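Local coordinates for protein arsenite methyltransferase (Chlamydomonas reinhardtii, PDB 5EVJ) that probably transfers methyl groups from S-adenosyl-L-methionine to trivalent arsenic presented as its glutathione conjugate, yielding mono-, di- and trimethylated arsenicals, at residues G95-V100 with I167-I172; H310-N315 with P335-I340; P176-V181 with G223-N228; E184-L189 with L273-G278; Q279-D282 with D286-Q289. The protein carries 15 engineered substitutions. All blocks are in the same frame, centred on the assembly; numbering follows the deposited sequence.

Contacts 1 and 2 are buried, contact 4 is partly buried, and contacts 3 and 5 lie at the surface. Contacts 1 and 4 reach the same seven-stranded sheet, while contacts 3 and 4 share helix 178-188, using its two ends. Contacts 1 and 3 touch where Ile-172 O meets Lys-178 CE at 3.4 Å. Contacts 2 and 5 also meet, Ile-340 O lying 3.7 Å from Gln-289 CB. The chemistry differs with place: a coplanar carboxylate-amide bond in contact 1, an aromatic pair in contact 2, a weakly bonded lysine in contact 3, a lysine gripped by carbonyls in contact 4 and a tyrosine-glutamate bond in contact 5.

Contact 1: G95-V100 with I167-I172; sequences GRDAYV and ISNCVI. Engineered in segment 95-100: Ala-98 (natural residue Cys).
The carboxylate of Asp-97 lies almost in the plane of the Asn-169 amide, the two groups turned only 4° from each other. Asn-169 ND2 donates to Asp-97 OD2 at 2.8 Å, with an N-H...O angle of 160°. The donor takes the syn lone pair of OD2, on the side of the other oxygen, and the acceptor sits within the amide plane, an arrangement that favours the shared plane. Asn-169 CB, one atom back along the side chain, also comes to 3.2 Å from Asp-97 OD2. Asn-169 reaches the helix because its CG stands anti to the backbone N (chi1 -167°). The pair ties the first turn of helix 96-104 to the end of strand 163-169 in the Rossmann-like methyltransferase fold; Gly-95, at the N-cap position, belongs to a glycine-rich turn consistent with the cofactor-binding loop of this superfamily. The other carboxylate oxygen, Asp-97 OD1, receives Arg-96 NH1 at 3.2 Å in a salt bridge. Here the guanidinium meets the oxygen edge-on. Arg-96 NH1 and Asn-169 ND2 both donate to Gly-75 O as well, and the two nitrogens lie 3.6 Å apart. With an alanine at Asp-97, Asn-169 ND2 would probably lose its in-plane acceptor and Arg-96 this carboxylate. Next along the chain, Cys-170 is disulfide-bonded to Cys-74.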
# COMPACT_ATOMS: atom_id res chain seq x y z
N GLY A 95 -9.56 12.05 -6.49
CA GLY A 95 -10.30 10.95 -5.82
C GLY A 95 -10.31 9.61 -6.56
O GLY A 95 -10.94 8.66 -6.10
N ARG A 96 -9.59 9.52 -7.69
CA ARG A 96 -9.55 8.29 -8.50
C ARG A 96 -9.44 7.06 -7.55
O ARG A 96 -10.34 6.23 -7.51
CB ARG A 96 -8.34 8.37 -9.51
CG ARG A 96 -8.34 7.48 -10.79
CD ARG A 96 -7.23 6.44 -10.82
NE ARG A 96 -6.09 6.77 -11.69
CZ ARG A 96 -4.82 6.42 -11.47
NH1 ARG A 96 -4.47 5.73 -10.38
NH2 ARG A 96 -3.87 6.77 -12.33
N ASP A 97 -8.39 7.00 -6.73
CA ASP A 97 -8.10 5.78 -5.94
C ASP A 97 -9.16 5.59 -4.84
O ASP A 97 -9.55 4.47 -4.53
CB ASP A 97 -6.63 5.73 -5.35
CG ASP A 97 -5.53 5.56 -6.46
OD1 ASP A 97 -5.85 5.13 -7.61
OD2 ASP A 97 -4.34 5.82 -6.18
N ALA A 98 -9.65 6.69 -4.29
CA ALA A 98 -10.70 6.58 -3.26
C ALA A 98 -12.00 6.09 -3.88
O ALA A 98 -12.75 5.32 -3.25
CB ALA A 98 -10.88 7.91 -2.56
N TYR A 99 -12.25 6.47 -5.15
CA TYR A 99 -13.49 6.04 -5.81
C TYR A 99 -13.41 4.58 -6.10
O TYR A 99 -14.34 3.84 -5.85
CB TYR A 99 -13.69 6.81 -7.11
CG TYR A 99 -14.41 8.15 -6.93
CD1 TYR A 99 -14.04 9.04 -5.91
CD2 TYR A 99 -15.47 8.54 -7.77
CE1 TYR A 99 -14.68 10.27 -5.73
CE2 TYR A 99 -16.10 9.81 -7.60
CZ TYR A 99 -15.72 10.64 -6.56
OH TYR A 99 -16.33 11.86 -6.36
N VAL A 100 -12.24 4.12 -6.53
CA VAL A 100 -12.07 2.73 -6.76
C VAL A 100 -12.22 1.95 -5.47
O VAL A 100 -12.86 0.90 -5.42
CB VAL A 100 -10.71 2.45 -7.38
CG1 VAL A 100 -10.47 0.94 -7.43
CG2 VAL A 100 -10.65 3.13 -8.74
N ILE A 167 -3.65 3.55 2.23
CA ILE A 167 -3.16 3.49 0.85
C ILE A 167 -2.70 4.87 0.36
O ILE A 167 -3.14 5.92 0.91
CB ILE A 167 -4.17 2.87 -0.19
CG1 ILE A 167 -5.19 3.92 -0.65
CG2 ILE A 167 -4.73 1.50 0.29
CD1 ILE A 167 -6.36 3.35 -1.47
N SER A 168 -1.84 4.85 -0.67
CA SER A 168 -1.19 6.05 -1.15
C SER A 168 -0.66 5.81 -2.52
O SER A 168 -0.29 4.70 -2.87
CB SER A 168 -0.01 6.43 -0.26
OG SER A 168 0.29 7.80 -0.42
N ASN A 169 -0.56 6.87 -3.31
CA ASN A 169 -0.10 6.68 -4.68
C ASN A 169 0.85 7.80 -5.08
O ASN A 169 0.41 8.89 -5.46
CB ASN A 169 -1.31 6.57 -5.58
CG ASN A 169 -0.96 6.06 -6.97
OD1 ASN A 169 0.20 6.11 -7.37
ND2 ASN A 169 -1.97 5.62 -7.73
N CYS A 170 2.16 7.55 -4.90
CA CYS A 170 3.21 8.45 -5.39
C CYS A 170 3.11 9.82 -4.86
O CYS A 170 3.20 10.76 -5.66
CB CYS A 170 3.12 8.61 -6.91
SG CYS A 170 4.52 7.99 -7.87
N VAL A 171 2.89 9.98 -3.56
CA VAL A 171 2.90 11.29 -2.92
C VAL A 171 3.83 11.29 -1.70
O VAL A 171 4.10 12.35 -1.12
CB VAL A 171 1.50 11.77 -2.41
CG1 VAL A 171 0.47 12.11 -3.52
CG2 VAL A 171 0.93 10.83 -1.34
N ILE A 172 4.34 10.15 -1.30
CA ILE A 172 5.14 10.17 -0.09
C ILE A 172 6.56 10.72 -0.30
O ILE A 172 7.15 11.26 0.63
CB ILE A 172 5.06 8.83 0.66
CG1 ILE A 172 3.57 8.48 0.84
CG2 ILE A 172 5.82 8.88 1.98
CD1 ILE A 172 3.26 7.33 1.77

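Contact 2: H310-N315 with P335-I340; sequences HRFVTN and PHFTII
Phe-312 presents a ring face to the edge of Phe-337, a T-shaped (edge-to-face) aromatic pair that bridges two separate antiparallel sheets. The centroids lie 5.4 Å apart and the planes are turned 81° from each other, close to perpendicular. A single atom does the touching: Phe-337 CE2 stands above the Phe-312 ring, displaced toward its rim, whereas seen from Phe-337 the partner lies at the edge and in plane. Such an approach lets a C-H of one ring point at the pi cloud of the other. No hydrogen bond joins the two segments, and the contact is purely apolar. Both rings leave their backbones in the same manner, CG anti to the carbonyl carbon and beside the backbone N; for Phe-337, whose CB does not itself aim at the partner, this turn (chi1 -75°) carries the ring end across. Farther out, Val-328 of helix 322-329 packs on both phenylalanines, and Tyr-293 of strand 289-293 likewise touches both. The frame beneath is strand 310-313, paired with strand 303-305 through the backbone bonding of Phe-312 with Tyr-304, and strand 337-340, an outer strand beside 289-293. At the point of contact, Phe-337 CE2 is 3.9 Å from Phe-312 CG and 4.1 Å from both Phe-312 CD1 and Phe-312 CD2.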
# COMPACT_ATOMS: atom_id res chain seq x y z
N HIS A 310 5.97 -14.87 -2.73
CA HIS A 310 5.01 -15.76 -2.04
C HIS A 310 3.72 -15.81 -2.80
O HIS A 310 2.85 -14.95 -2.60
CB HIS A 310 4.73 -15.31 -0.59
CG HIS A 310 5.94 -15.31 0.29
ND1 HIS A 310 6.86 -14.28 0.29
CD2 HIS A 310 6.40 -16.22 1.19
CE1 HIS A 310 7.81 -14.55 1.16
NE2 HIS A 310 7.55 -15.72 1.72
N ARG A 311 3.58 -16.82 -3.63
CA ARG A 311 2.35 -17.07 -4.36
C ARG A 311 1.72 -18.34 -3.79
O ARG A 311 2.39 -19.35 -3.74
CB ARG A 311 2.66 -17.26 -5.84
CG ARG A 311 1.49 -17.77 -6.68
CD ARG A 311 1.90 -17.59 -8.13
NE ARG A 311 0.78 -17.19 -8.96
CZ ARG A 311 -0.07 -18.05 -9.52
NH1 ARG A 311 0.08 -19.39 -9.35
NH2 ARG A 311 -1.09 -17.58 -10.27
N PHE A 312 0.47 -18.26 -3.37
CA PHE A 312 -0.26 -19.34 -2.75
C PHE A 312 -1.25 -19.83 -3.74
O PHE A 312 -2.11 -19.04 -4.28
CB PHE A 312 -1.09 -18.85 -1.55
CG PHE A 312 -0.25 -18.44 -0.40
CD1 PHE A 312 0.29 -17.13 -0.35
CD2 PHE A 312 0.09 -19.38 0.58
CE1 PHE A 312 1.13 -16.78 0.68
CE2 PHE A 312 0.96 -19.02 1.61
CZ PHE A 312 1.46 -17.72 1.66
N VAL A 313 -1.19 -21.14 -3.96
CA VAL A 313 -2.11 -21.74 -4.86
C VAL A 313 -3.24 -22.28 -4.01
O VAL A 313 -3.04 -22.90 -2.92
CB VAL A 313 -1.41 -22.80 -5.72
CG1 VAL A 313 -2.40 -23.52 -6.66
CG2 VAL A 313 -0.29 -22.14 -6.56
N THR A 314 -4.45 -22.05 -4.49
CA THR A 314 -5.66 -22.57 -3.76
C THR A 314 -5.55 -24.01 -3.28
O THR A 314 -5.28 -24.89 -4.04
CB THR A 314 -6.86 -22.38 -4.67
OG1 THR A 314 -6.92 -20.98 -4.98
CG2 THR A 314 -8.17 -22.92 -4.03
N ASN A 315 -5.71 -24.22 -1.97
CA ASN A 315 -5.69 -25.47 -1.29
C ASN A 315 -4.39 -26.22 -1.30
O ASN A 315 -4.37 -27.39 -0.86
CB ASN A 315 -6.89 -26.30 -1.71
CG ASN A 315 -8.20 -25.74 -1.12
OD1 ASN A 315 -9.22 -25.64 -1.79
ND2 ASN A 315 -8.17 -25.38 0.16
N PRO A 335 -9.44 -14.59 7.13
CA PRO A 335 -10.59 -15.47 6.87
C PRO A 335 -10.34 -16.37 5.60
O PRO A 335 -11.01 -17.38 5.42
CB PRO A 335 -11.74 -14.50 6.57
CG PRO A 335 -11.34 -13.23 7.29
CD PRO A 335 -9.84 -13.16 7.12
N HIS A 336 -9.45 -15.94 4.70
CA HIS A 336 -9.18 -16.71 3.49
C HIS A 336 -8.03 -17.71 3.59
O HIS A 336 -7.65 -18.32 2.55
CB HIS A 336 -8.90 -15.77 2.34
CG HIS A 336 -9.90 -14.66 2.24
ND1 HIS A 336 -11.18 -14.87 1.76
CD2 HIS A 336 -9.84 -13.35 2.59
CE1 HIS A 336 -11.86 -13.74 1.82
NE2 HIS A 336 -11.06 -12.79 2.28
N PHE A 337 -7.44 -17.89 4.78
CA PHE A 337 -6.27 -18.73 4.93
C PHE A 337 -6.42 -19.63 6.11
O PHE A 337 -6.98 -19.20 7.07
CB PHE A 337 -5.01 -17.89 5.20
CG PHE A 337 -4.53 -17.23 3.98
CD1 PHE A 337 -5.04 -16.01 3.62
CD2 PHE A 337 -3.57 -17.87 3.14
CE1 PHE A 337 -4.62 -15.38 2.45
CE2 PHE A 337 -3.13 -17.24 1.97
CZ PHE A 337 -3.66 -16.02 1.59
N THR A 338 -5.84 -20.83 6.07
CA THR A 338 -5.72 -21.68 7.25
C THR A 338 -4.25 -21.72 7.56
O THR A 338 -3.40 -21.90 6.66
CB THR A 338 -6.19 -23.14 6.92
OG1 THR A 338 -7.47 -23.12 6.27
CG2 THR A 338 -6.24 -24.11 8.14
N ILE A 339 -3.95 -21.60 8.84
CA ILE A 339 -2.62 -21.76 9.37
C ILE A 339 -2.60 -23.01 10.17
O ILE A 339 -3.40 -23.19 11.09
CB ILE A 339 -2.28 -20.63 10.39
CG1 ILE A 339 -2.42 -19.26 9.72
CG2 ILE A 339 -0.83 -20.73 10.74
CD1 ILE A 339 -1.49 -19.12 8.49
N ILE A 340 -1.64 -23.86 9.88
CA ILE A 340 -1.50 -25.03 10.71
C ILE A 340 -0.24 -24.84 11.50
O ILE A 340 0.83 -24.57 10.95
CB ILE A 340 -1.39 -26.28 9.81
CG1 ILE A 340 -2.74 -26.55 9.12
CG2 ILE A 340 -1.01 -27.46 10.63
CD1 ILE A 340 -2.66 -26.97 7.67

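Contact 3: P176-V181 with G223-N228; sequences PDKARV and GALYNN
Lys-178 points its CB toward the 223-228 segment, and beyond CG the chain runs out extended, bringing its ammonium up to Gly-223 and Leu-225. On the way it passes the backbone carbonyl of Ile-172, with Lys-178 CG at 3.5 Å and CE at 3.4 Å from Ile-172 O. At the tip, NZ makes a weak hydrogen bond of 3.4 Å to Gly-223 O. A water continues the link: it accepts weakly from Lys-178 NZ and more firmly from Leu-225 N, the latter at 2.8 Å. The lysine and the leucine meet tip to tip, but the 3.1 Å between Lys-178 NZ and Leu-225 CG is too short to be comfortable, so the exact placing of the ammonium is doubtful. At Gly-223, phi 76° suits glycine, since a side chain would collide with the carbonyl oxygen of the preceding residue. Asp-177, at the N-cap of the lysine's helix, accepts weakly from Arg-180 N through OD1. The contact thus connects the first turn of helix 178-188 to the loop leading into helix 227-237, whose Leu-233 packs on Lys-178, while the backbones of Leu-225 and Asn-227 bond to Val-202 in strand 193-202.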
# COMPACT_ATOMS: atom_id res chain seq x y z
N PRO A 176 7.72 16.46 3.35
CA PRO A 176 8.83 17.05 4.09
C PRO A 176 9.18 16.26 5.36
O PRO A 176 10.16 16.61 6.05
CB PRO A 176 8.28 18.43 4.50
CG PRO A 176 6.79 18.22 4.58
CD PRO A 176 6.51 17.32 3.41
N ASP A 177 8.38 15.24 5.69
CA ASP A 177 8.62 14.44 6.90
C ASP A 177 8.10 13.02 6.68
O ASP A 177 7.20 12.58 7.35
CB ASP A 177 7.94 15.11 8.11
CG ASP A 177 8.48 14.58 9.44
OD1 ASP A 177 9.21 13.57 9.39
OD2 ASP A 177 8.21 15.18 10.52
N LYS A 178 8.66 12.32 5.70
CA LYS A 178 8.41 10.89 5.52
C LYS A 178 8.19 10.07 6.80
O LYS A 178 7.23 9.34 6.88
CB LYS A 178 9.52 10.27 4.74
CG LYS A 178 9.18 10.19 3.29
CD LYS A 178 10.42 9.92 2.51
CE LYS A 178 10.03 9.54 1.11
NZ LYS A 178 11.30 9.09 0.49
N ALA A 179 9.05 10.26 7.79
CA ALA A 179 8.99 9.49 9.02
C ALA A 179 7.64 9.70 9.71
O ALA A 179 7.02 8.75 10.24
CB ALA A 179 10.17 9.84 9.96
N ARG A 180 7.19 10.94 9.73
CA ARG A 180 5.90 11.23 10.35
C ARG A 180 4.71 10.64 9.64
O ARG A 180 3.83 10.11 10.28
CB ARG A 180 5.65 12.73 10.64
CG ARG A 180 5.33 12.87 12.13
CD ARG A 180 4.91 14.26 12.63
NE ARG A 180 3.48 14.20 12.51
CZ ARG A 180 2.61 14.24 13.50
NH1 ARG A 180 2.98 14.46 14.76
NH2 ARG A 180 1.34 14.09 13.19
N VAL A 181 4.69 10.70 8.32
CA VAL A 181 3.63 10.08 7.55
C VAL A 181 3.60 8.57 7.88
O VAL A 181 2.55 8.02 8.20
CB VAL A 181 3.91 10.23 6.04
CG1 VAL A 181 2.84 9.53 5.20
CG2 VAL A 181 4.12 11.67 5.68
N GLY A 223 14.31 13.18 -4.43
CA GLY A 223 13.65 12.75 -3.17
C GLY A 223 13.05 11.33 -3.14
O GLY A 223 12.53 10.92 -2.11
N ALA A 224 13.09 10.61 -4.27
CA ALA A 224 12.93 9.17 -4.29
C ALA A 224 14.14 8.61 -3.54
O ALA A 224 15.27 8.99 -3.85
CB ALA A 224 12.88 8.64 -5.71
N LEU A 225 13.89 7.77 -2.54
CA LEU A 225 14.92 7.13 -1.73
C LEU A 225 15.48 5.83 -2.35
O LEU A 225 14.80 5.12 -3.11
CB LEU A 225 14.33 6.75 -0.34
CG LEU A 225 14.07 7.80 0.77
CD1 LEU A 225 13.82 7.16 2.12
CD2 LEU A 225 15.20 8.79 0.97
N TYR A 226 16.75 5.58 -2.03
CA TYR A 226 17.33 4.28 -2.11
C TYR A 226 16.33 3.29 -1.45
O TYR A 226 15.98 3.42 -0.27
CB TYR A 226 18.70 4.32 -1.41
CG TYR A 226 19.36 2.96 -1.30
CD1 TYR A 226 19.15 1.90 -2.28
CD2 TYR A 226 20.21 2.69 -0.21
CE1 TYR A 226 19.79 0.66 -2.15
CE2 TYR A 226 20.83 1.44 -0.07
CZ TYR A 226 20.64 0.44 -1.01
OH TYR A 226 21.36 -0.74 -0.74
N ASN A 227 15.87 2.30 -2.19
CA ASN A 227 14.89 1.43 -1.58
C ASN A 227 15.27 0.88 -0.20
O ASN A 227 14.39 0.72 0.66
CB ASN A 227 14.40 0.30 -2.52
CG ASN A 227 15.37 -0.83 -2.65
OD1 ASN A 227 14.99 -1.99 -2.58
ND2 ASN A 227 16.62 -0.52 -2.82
N ASN A 228 16.57 0.58 0.04
CA ASN A 228 16.89 -0.08 1.30
C ASN A 228 16.85 0.98 2.39
O ASN A 228 16.69 0.67 3.55
CB ASN A 228 18.25 -0.79 1.30
CG ASN A 228 18.23 -2.12 0.57
OD1 ASN A 228 17.31 -2.89 0.77
ND2 ASN A 228 19.27 -2.42 -0.28
O HOH W 1 11.27 6.88 -2.13

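Contact 4: E184-L189 with L273-G278; sequences EAYRVL and LFKVPG. Engineered in segment 184-189: Ala-185 (natural residue Cys).
With CG anti to the backbone N (chi1 -169°), Tyr-186 carries the end of its ring toward Lys-275, whose own chain is fully extended through all four torsions and passes across that ring. Lys-275 CD sits over one face, 3.9 Å from the centroid of the Tyr-186 ring, a CH-pi contact; the ammonium lies farther off-centre and adds a cation-pi interaction. Beyond the ring, NZ is gripped by two backbone carbonyls, 2.8 Å from both Tyr-186 O and Leu-189 O. The first bond runs nearly along the C=O axis (164°), while the second comes in tilted from the carbonyl plane. A water that donates to Arg-187 O accepts weakly from NZ as well. Tyr-186 lies in the last turn of the helix and Leu-189 just past it; at this end the helix dipole would be expected to favour a positive charge. Leu-189 CB packs against Lys-275 CD at 3.9 Å, and a second water bridges Tyr-186 OH and Val-276 N. The lysine thereby joins the end of helix 178-188, which links parallel strands 163-169 and 193-202 in a beta-alpha-beta crossover, to the chain leaving strand 266-274, the antiparallel neighbour of 193-202.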
# COMPACT_ATOMS: atom_id res chain seq x y z
N GLU A 184 2.44 7.94 11.41
CA GLU A 184 0.99 8.23 11.50
C GLU A 184 0.14 7.11 10.91
O GLU A 184 -0.84 6.65 11.57
CB GLU A 184 0.66 9.62 10.90
CG GLU A 184 1.18 10.69 11.88
CD GLU A 184 0.26 10.86 13.09
OE1 GLU A 184 0.60 10.37 14.24
OE2 GLU A 184 -0.82 11.49 12.86
N ALA A 185 0.50 6.67 9.68
CA ALA A 185 -0.07 5.43 9.09
C ALA A 185 -0.08 4.34 10.12
O ALA A 185 -1.14 3.76 10.45
CB ALA A 185 0.72 4.99 7.87
N TYR A 186 1.08 4.14 10.73
CA TYR A 186 1.22 3.10 11.73
C TYR A 186 0.22 3.31 12.91
O TYR A 186 -0.35 2.32 13.44
CB TYR A 186 2.66 2.98 12.24
CG TYR A 186 2.85 1.76 13.08
CD1 TYR A 186 2.57 1.75 14.49
CD2 TYR A 186 3.24 0.56 12.48
CE1 TYR A 186 2.74 0.60 15.27
CE2 TYR A 186 3.44 -0.59 13.24
CZ TYR A 186 3.16 -0.57 14.61
OH TYR A 186 3.34 -1.77 15.29
N ARG A 187 0.03 4.57 13.31
CA ARG A 187 -0.79 4.86 14.49
C ARG A 187 -2.26 4.64 14.16
O ARG A 187 -2.99 4.12 14.97
CB ARG A 187 -0.55 6.31 14.98
CG ARG A 187 -1.40 6.76 16.18
CD ARG A 187 -1.25 8.30 16.55
NE ARG A 187 -1.62 9.18 15.42
CZ ARG A 187 -2.88 9.45 15.07
NH1 ARG A 187 -3.14 10.23 14.02
NH2 ARG A 187 -3.89 8.97 15.78
N VAL A 188 -2.71 5.09 12.98
CA VAL A 188 -4.13 4.97 12.67
C VAL A 188 -4.58 3.54 12.20
O VAL A 188 -5.80 3.27 12.10
CB VAL A 188 -4.58 6.03 11.63
CG1 VAL A 188 -4.22 7.48 12.09
CG2 VAL A 188 -4.05 5.68 10.25
N LEU A 189 -3.62 2.65 11.97
CA LEU A 189 -3.93 1.24 11.61
C LEU A 189 -4.35 0.46 12.83
O LEU A 189 -3.75 0.52 13.91
CB LEU A 189 -2.71 0.53 10.95
CG LEU A 189 -2.49 0.92 9.48
CD1 LEU A 189 -1.14 0.44 8.98
CD2 LEU A 189 -3.66 0.39 8.63
N LEU A 273 2.99 -3.09 4.05
CA LEU A 273 3.48 -2.81 5.37
C LEU A 273 2.40 -3.24 6.37
O LEU A 273 1.46 -2.45 6.71
CB LEU A 273 3.77 -1.35 5.47
CG LEU A 273 5.16 -0.77 5.15
CD1 LEU A 273 5.90 -1.48 4.03
CD2 LEU A 273 5.05 0.73 4.90
N PHE A 274 2.55 -4.46 6.88
CA PHE A 274 1.56 -5.01 7.75
C PHE A 274 1.86 -4.65 9.12
O PHE A 274 3.07 -4.60 9.51
CB PHE A 274 1.55 -6.52 7.67
CG PHE A 274 0.85 -7.03 6.47
CD1 PHE A 274 -0.54 -7.29 6.51
CD2 PHE A 274 1.54 -7.21 5.27
CE1 PHE A 274 -1.21 -7.76 5.38
CE2 PHE A 274 0.88 -7.69 4.16
CZ PHE A 274 -0.50 -7.98 4.18
N LYS A 275 0.76 -4.51 9.88
CA LYS A 275 0.87 -4.23 11.29
C LYS A 275 0.33 -5.41 12.12
O LYS A 275 -0.84 -5.64 12.16
CB LYS A 275 0.17 -2.90 11.62
CG LYS A 275 0.02 -2.68 13.11
CD LYS A 275 -0.40 -1.25 13.47
CE LYS A 275 -0.79 -1.07 14.99
NZ LYS A 275 -1.25 0.38 15.25
N VAL A 276 1.18 -6.11 12.80
CA VAL A 276 0.68 -7.22 13.64
C VAL A 276 1.47 -7.17 14.92
O VAL A 276 2.49 -7.85 15.08
CB VAL A 276 0.78 -8.60 12.91
CG1 VAL A 276 0.08 -9.63 13.75
CG2 VAL A 276 0.20 -8.52 11.50
N PRO A 277 1.04 -6.31 15.83
CA PRO A 277 1.89 -5.96 16.98
C PRO A 277 2.46 -7.15 17.70
O PRO A 277 1.74 -8.09 18.03
CB PRO A 277 0.94 -5.12 17.91
CG PRO A 277 -0.02 -4.48 16.92
CD PRO A 277 -0.26 -5.58 15.86
N GLY A 278 3.75 -7.09 17.98
CA GLY A 278 4.45 -8.17 18.74
C GLY A 278 4.85 -9.35 17.86
O GLY A 278 5.54 -10.22 18.36
O HOH W 2 3.71 -4.49 13.97
O HOH W 3 -2.41 2.41 17.12

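Contact 5: Q279-D282 with D286-Q289; sequences QIED and DYGQ
The backbones bearing Glu-281 and Tyr-287 stay well apart, their segments coming no closer than 11.0 Å between Glu-281 CA and Asp-286 CA, so the side chains alone bridge the gap. They arrive from opposite directions. Tyr-287 OH donates to Glu-281 OE1 at 2.6 Å, using the syn lone pair of that oxygen. OE1 lies at the edge of the tyrosine ring and in its plane, and carboxylate and ring are nearly coplanar, 24° apart. Glu-281 achieves this reach with CG beside the backbone N and the chain straight at chi2 (177°). On the other segment, Asp-286 OD1 accepts from Gly-288 N at 2.8 Å, an Asx turn around Tyr-287. At the surface, the contact joins the loop after strand 266-274 to the turn between strands 285-286 and 289-293. Arg-343 packs on the tyrosine and forms a long, weak ion pair with Glu-281 OE1; the His-346 ring meets that of Tyr-287. Replacing Glu-281 by a leucine would probably leave the Tyr-287 hydroxyl without this acceptor and take from Arg-343 its distant carboxylate partner. The short bond, with the phenol as donor, is consistent with an ionised carboxylate, whose charge the hydroxyl and the more distant arginine would probably stabilise.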
# COMPACT_ATOMS: atom_id res chain seq x y z
N GLN A 279 4.51 -9.37 16.57
CA GLN A 279 4.68 -10.58 15.76
C GLN A 279 5.70 -10.46 14.63
O GLN A 279 6.19 -11.50 14.19
CB GLN A 279 3.33 -10.99 15.11
CG GLN A 279 2.21 -11.32 16.12
CD GLN A 279 2.46 -12.67 16.82
OE1 GLN A 279 3.09 -12.68 17.84
NE2 GLN A 279 2.07 -13.81 16.20
N ILE A 280 5.95 -9.25 14.11
CA ILE A 280 6.65 -9.13 12.86
C ILE A 280 8.15 -8.94 13.18
O ILE A 280 8.51 -8.05 13.95
CB ILE A 280 6.13 -7.97 11.95
CG1 ILE A 280 4.61 -8.07 11.61
CG2 ILE A 280 6.90 -7.93 10.64
CD1 ILE A 280 4.17 -9.46 11.16
N GLU A 281 9.01 -9.84 12.67
CA GLU A 281 10.44 -9.91 13.13
C GLU A 281 11.29 -9.49 12.00
O GLU A 281 10.80 -9.37 10.88
CB GLU A 281 10.82 -11.31 13.61
CG GLU A 281 10.06 -11.69 14.87
CD GLU A 281 10.36 -13.10 15.33
OE1 GLU A 281 9.64 -14.03 14.93
OE2 GLU A 281 11.24 -13.30 16.21
N ASP A 282 12.55 -9.18 12.24
CA ASP A 282 13.40 -8.74 11.13
C ASP A 282 14.14 -9.86 10.49
O ASP A 282 15.06 -9.61 9.77
CB ASP A 282 14.42 -7.65 11.55
CG ASP A 282 15.34 -8.07 12.73
OD1 ASP A 282 15.42 -9.27 13.12
OD2 ASP A 282 16.06 -7.17 13.27
N ASP A 286 11.59 -19.53 11.91
CA ASP A 286 10.90 -20.78 11.58
C ASP A 286 10.09 -21.29 12.76
O ASP A 286 10.67 -21.80 13.69
CB ASP A 286 11.96 -21.84 11.22
CG ASP A 286 11.33 -23.15 10.58
OD1 ASP A 286 10.06 -23.36 10.67
OD2 ASP A 286 12.14 -23.92 9.95
N TYR A 287 8.78 -21.23 12.72
CA TYR A 287 7.99 -21.85 13.78
C TYR A 287 7.26 -23.12 13.27
O TYR A 287 6.36 -23.63 13.95
CB TYR A 287 6.99 -20.83 14.36
CG TYR A 287 7.66 -19.61 14.88
CD1 TYR A 287 8.26 -19.61 16.13
CD2 TYR A 287 7.71 -18.44 14.12
CE1 TYR A 287 8.90 -18.47 16.61
CE2 TYR A 287 8.33 -17.31 14.59
CZ TYR A 287 8.95 -17.35 15.83
OH TYR A 287 9.57 -16.24 16.32
N GLY A 288 7.67 -23.64 12.11
CA GLY A 288 7.03 -24.83 11.54
C GLY A 288 5.56 -24.69 11.13
O GLY A 288 4.80 -25.70 11.13
N GLN A 289 5.15 -23.46 10.78
CA GLN A 289 3.80 -23.26 10.38
C GLN A 289 3.57 -23.59 8.91
O GLN A 289 4.50 -23.52 8.07
CB GLN A 289 3.34 -21.83 10.70
CG GLN A 289 3.34 -21.47 12.18
CD GLN A 289 3.52 -19.95 12.34
OE1 GLN A 289 4.52 -19.37 11.90
NE2 GLN A 289 2.52 -19.31 12.87